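Local coordinates for protein biofilm growth-associated repressor (Xylella fastidiosa, PDB 3PQK) that represses its own operon by binding a palindromic AT-rich sequence spanning the -10 region of a promoter and blocking transcription, at residues L28-V33 with A90-F95; V59-E62 with E67-R70. One frame throughout, in Å; residues are numbered along the deposited sequence.

Contact 1 (L28-V33 with A90-F95); sequences LVCTLV and ALYTIF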
# COMPACT_ATOMS: atom_id res chain seq x y z
N LEU B 28 -12.35 5.39 -4.51
CA LEU B 28 -13.05 6.04 -3.42
C LEU B 28 -12.11 6.81 -2.50
O LEU B 28 -12.34 7.97 -2.28
CB LEU B 28 -13.88 4.99 -2.64
CG LEU B 28 -15.15 4.51 -3.35
CD1 LEU B 28 -15.73 3.30 -2.65
CD2 LEU B 28 -16.20 5.63 -3.45
N VAL B 29 -11.04 6.18 -1.99
CA VAL B 29 -10.12 6.87 -1.09
C VAL B 29 -9.35 8.01 -1.76
O VAL B 29 -9.24 9.09 -1.19
CB VAL B 29 -9.25 5.93 -0.21
CG1 VAL B 29 -10.13 5.03 0.67
CG2 VAL B 29 -8.31 5.07 -1.06
N CYS B 30 -8.92 7.81 -3.01
CA CYS B 30 -8.24 8.90 -3.72
C CYS B 30 -9.19 10.08 -3.98
O CYS B 30 -8.77 11.23 -3.81
CB CYS B 30 -7.59 8.41 -5.01
SG CYS B 30 -5.91 7.80 -4.78
N THR B 31 -10.48 9.81 -4.29
CA THR B 31 -11.48 10.88 -4.49
C THR B 31 -11.66 11.68 -3.19
O THR B 31 -11.70 12.91 -3.22
CB THR B 31 -12.82 10.30 -5.01
OG1 THR B 31 -12.59 9.49 -6.16
CG2 THR B 31 -13.85 11.39 -5.34
N LEU B 32 -11.69 10.96 -2.04
CA LEU B 32 -11.89 11.56 -0.72
C LEU B 32 -10.73 12.36 -0.17
O LEU B 32 -10.90 13.11 0.79
CB LEU B 32 -12.41 10.54 0.29
CG LEU B 32 -13.79 9.94 0.01
CD1 LEU B 32 -14.04 8.77 0.93
CD2 LEU B 32 -14.93 10.99 0.21
N VAL B 33 -9.56 12.25 -0.77
CA VAL B 33 -8.38 13.06 -0.40
C VAL B 33 -8.73 14.53 -0.70
O VAL B 33 -8.38 15.43 0.05
CB VAL B 33 -7.14 12.57 -1.22
CG1 VAL B 33 -5.99 13.58 -1.18
CG2 VAL B 33 -6.68 11.20 -0.72
N ALA B 90 -0.36 9.10 0.43
CA ALA B 90 0.82 8.70 -0.35
C ALA B 90 0.42 8.04 -1.65
O ALA B 90 1.06 8.29 -2.66
CB ALA B 90 1.69 7.75 0.46
N LEU B 91 -0.62 7.19 -1.63
CA LEU B 91 -1.12 6.54 -2.85
C LEU B 91 -1.67 7.62 -3.81
O LEU B 91 -1.49 7.49 -5.03
CB LEU B 91 -2.24 5.53 -2.52
CG LEU B 91 -1.85 4.26 -1.75
CD1 LEU B 91 -3.10 3.60 -1.14
CD2 LEU B 91 -1.10 3.25 -2.67
N TYR B 92 -2.30 8.68 -3.27
CA TYR B 92 -2.84 9.79 -4.08
C TYR B 92 -1.69 10.46 -4.82
O TYR B 92 -1.71 10.48 -6.06
CB TYR B 92 -3.61 10.82 -3.23
CG TYR B 92 -4.18 11.98 -4.04
CD1 TYR B 92 -5.37 11.85 -4.75
CD2 TYR B 92 -3.55 13.22 -4.05
CE1 TYR B 92 -5.90 12.90 -5.49
CE2 TYR B 92 -4.08 14.29 -4.78
CZ TYR B 92 -5.25 14.13 -5.49
OH TYR B 92 -5.79 15.16 -6.21
N THR B 93 -0.67 10.93 -4.07
CA THR B 93 0.52 11.62 -4.60
C THR B 93 1.30 10.77 -5.63
O THR B 93 1.72 11.29 -6.66
CB THR B 93 1.45 12.07 -3.45
OG1 THR B 93 0.72 12.88 -2.52
CG2 THR B 93 2.66 12.86 -3.94
N ILE B 94 1.51 9.48 -5.33
CA ILE B 94 2.28 8.62 -6.24
C ILE B 94 1.49 8.24 -7.48
O ILE B 94 2.04 8.27 -8.58
CB ILE B 94 2.81 7.35 -5.50
CG1 ILE B 94 3.77 7.71 -4.34
CG2 ILE B 94 3.49 6.39 -6.48
CD1 ILE B 94 3.82 6.62 -3.21
N PHE B 95 0.20 7.85 -7.32
CA PHE B 95 -0.59 7.33 -8.43
C PHE B 95 -1.74 8.19 -8.96
O PHE B 95 -1.76 8.51 -10.15
CB PHE B 95 -1.10 5.91 -8.09
CG PHE B 95 -0.03 4.91 -7.73
CD1 PHE B 95 0.73 4.29 -8.72
CD2 PHE B 95 0.20 4.57 -6.39
CE1 PHE B 95 1.72 3.36 -8.38
CE2 PHE B 95 1.18 3.62 -6.06
CZ PHE B 95 1.93 3.02 -7.06
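Cys30 and Val33, one helical turn apart on the helix 23-33, meet Tyr92 of the helix 84-96; the axes of the segments 28-33 and 90-95 come within 9.5 Å and cross almost perpendicularly, at 92°. Cys30 comes first along the chain. Its SG lies 3.7 Å from Tyr92 CA and at the edge of the Tyr92 ring, a sulfur-aromatic contact with SG 5.4 Å from the ring centroid. Small and slim, a cysteine suits so close an approach to a helix backbone, and its sulfur goes on to form a disulfide with Cys96, the last residue of helix 84-96. The carbonyl O of Cys30 also touches the ring, 3.6 Å from Tyr92 CD1.

Val33 then lays a methyl over one face of the ring: CG1 sits 3.8 Å from the Tyr92 centroid, a CH-pi contact 16° off the ring normal. With chi1 at -180° the tyrosine ring swings away from its own backbone N and across to helix 23-33. CG2 of Val33 packs 4.0 Å from Tyr92 CB. Tyrosine fits because its flat ring receives the valine and its hydroxyl is hydrogen-bonded to Glu34.

No hydrogen bond joins the two segments themselves. In this repressor, a winged-helix redox switch, the sulfur held against Tyr92 is the one bonded to Cys96, so covalent link and aromatic packing join the same two helices.

Contact 2 (V59-E62 with E67-R70); sequences VLRE and ETRR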
# COMPACT_ATOMS: atom_id res chain seq x y z
N VAL B 59 -17.16 -1.48 3.49
CA VAL B 59 -15.85 -2.09 3.81
C VAL B 59 -14.86 -1.04 4.36
O VAL B 59 -14.24 -1.27 5.38
CB VAL B 59 -15.25 -2.88 2.62
CG1 VAL B 59 -13.81 -3.33 2.91
CG2 VAL B 59 -16.13 -4.07 2.23
N LEU B 60 -14.75 0.11 3.70
CA LEU B 60 -13.82 1.20 4.09
C LEU B 60 -14.18 1.81 5.42
O LEU B 60 -13.31 2.30 6.13
CB LEU B 60 -13.81 2.31 3.00
CG LEU B 60 -13.10 1.96 1.68
CD1 LEU B 60 -13.35 3.04 0.63
CD2 LEU B 60 -11.57 1.72 1.90
N ARG B 61 -15.49 1.85 5.74
CA ARG B 61 -16.01 2.37 7.01
C ARG B 61 -15.70 1.37 8.10
O ARG B 61 -15.23 1.76 9.16
CB ARG B 61 -17.53 2.63 6.93
CG ARG B 61 -17.95 4.09 7.02
CD ARG B 61 -19.46 4.22 7.13
NE ARG B 61 -19.91 4.82 8.40
CZ ARG B 61 -21.04 4.50 9.02
NH1 ARG B 61 -21.83 3.56 8.54
NH2 ARG B 61 -21.38 5.10 10.16
N GLU B 62 -15.95 0.06 7.84
CA GLU B 62 -15.65 -1.02 8.83
C GLU B 62 -14.16 -1.00 9.14
O GLU B 62 -13.77 -1.08 10.31
CB GLU B 62 -15.99 -2.40 8.28
CG GLU B 62 -17.39 -2.61 7.73
CD GLU B 62 -18.48 -3.01 8.69
OE1 GLU B 62 -19.33 -3.83 8.29
OE2 GLU B 62 -18.50 -2.50 9.83
N GLU B 67 -15.32 7.59 7.20
CA GLU B 67 -16.40 7.83 8.16
C GLU B 67 -17.45 8.77 7.52
O GLU B 67 -17.20 9.35 6.46
CB GLU B 67 -15.84 8.42 9.46
CG GLU B 67 -15.10 9.74 9.31
CD GLU B 67 -14.65 10.33 10.63
OE1 GLU B 67 -15.05 9.78 11.69
OE2 GLU B 67 -13.89 11.32 10.62
N THR B 68 -18.59 8.93 8.18
CA THR B 68 -19.64 9.81 7.69
C THR B 68 -19.74 11.08 8.52
O THR B 68 -19.32 11.13 9.69
CB THR B 68 -21.00 9.07 7.56
OG1 THR B 68 -21.45 8.68 8.87
CG2 THR B 68 -20.95 7.88 6.61
N ARG B 69 -20.32 12.11 7.91
CA ARG B 69 -20.57 13.39 8.54
C ARG B 69 -21.94 13.88 8.06
O ARG B 69 -22.27 13.72 6.88
CB ARG B 69 -19.44 14.38 8.23
CG ARG B 69 -19.35 15.57 9.17
CD ARG B 69 -18.28 16.52 8.69
NE ARG B 69 -18.88 17.68 8.03
CZ ARG B 69 -19.02 18.88 8.60
NH1 ARG B 69 -18.54 19.10 9.81
NH2 ARG B 69 -19.62 19.87 7.94
N ARG B 70 -22.77 14.37 8.98
CA ARG B 70 -24.09 14.92 8.68
C ARG B 70 -24.37 16.09 9.65
O ARG B 70 -24.92 15.89 10.73
CB ARG B 70 -25.20 13.85 8.68
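The end of the second helix of the predicted helix-turn-helix, 52-62, here meets the first strand of the wing, 66-69, in the winged-helix fold of the ArsR family. Four residues separate the two segments, and the closest pair of CA atoms is Arg61 and Glu67, 5.6 Å apart. Arg61 carries the helix side of the contact. Its aliphatic part runs past the strand backbone, with Arg61 CG 4.2 Å from Glu67 CA, and then bends at chi3 (117°), the guanidinium lying by Thr68. This course may be influenced by lattice contacts, since both residues also touch a crystal neighbour.

There Thr68 CG2 lies over one face of the guanidinium, 3.7 Å from Arg61 NE, and also meets Arg61 CD at 4.0 Å. The two side chains cross at about a right angle, the methyl being laid against the flat group. Thr68 OG1 is 3.8 Å from Arg61 NH2, too long for a hydrogen bond; the threonine's chi1 of 65° is the rotation that places CG2 against the guanidinium. Threonine suits a strand at the surface: its branched CB favours extended backbone, and its methyl offers an apolar patch to the arginine. Arginine suits the helix end because a long chain can graze the strand and keep its charged group near solvent.

Glu67 points its CB away from the helix and is salt-bridged to Arg78 on the strand 76-79, which is also its backbone hydrogen-bonding partner across the two-stranded sheet. Behind the surface pair, Leu60 packs on Arg25, Leu28 and Val29 of the helix 23-33 and joins Val66 by a backbone hydrogen bond, so the end of helix 52-62 contacts both that helix and the start of the wing.

How the contacts relate
The centres of contact 1 and contact 2 are about 17 Å apart, on opposite sides of the centre of the chain, and they share no helix or strand. Contact 1 is partly buried and joins two helices far apart in sequence through a ring, a methyl and a sulfur; contact 2 lies at the surface, between elements close in sequence, and rests on an arginine laid against a threonine methyl. Neither has a hydrogen bond across its segments, but only contact 1 includes a disulfide cysteine. The helix 23-33 connects them: Val29 CG1 and Leu28 CB each lie 3.8 Å from Leu60 CD1, linking the disulfide-bearing helix to the predicted DNA-binding motif.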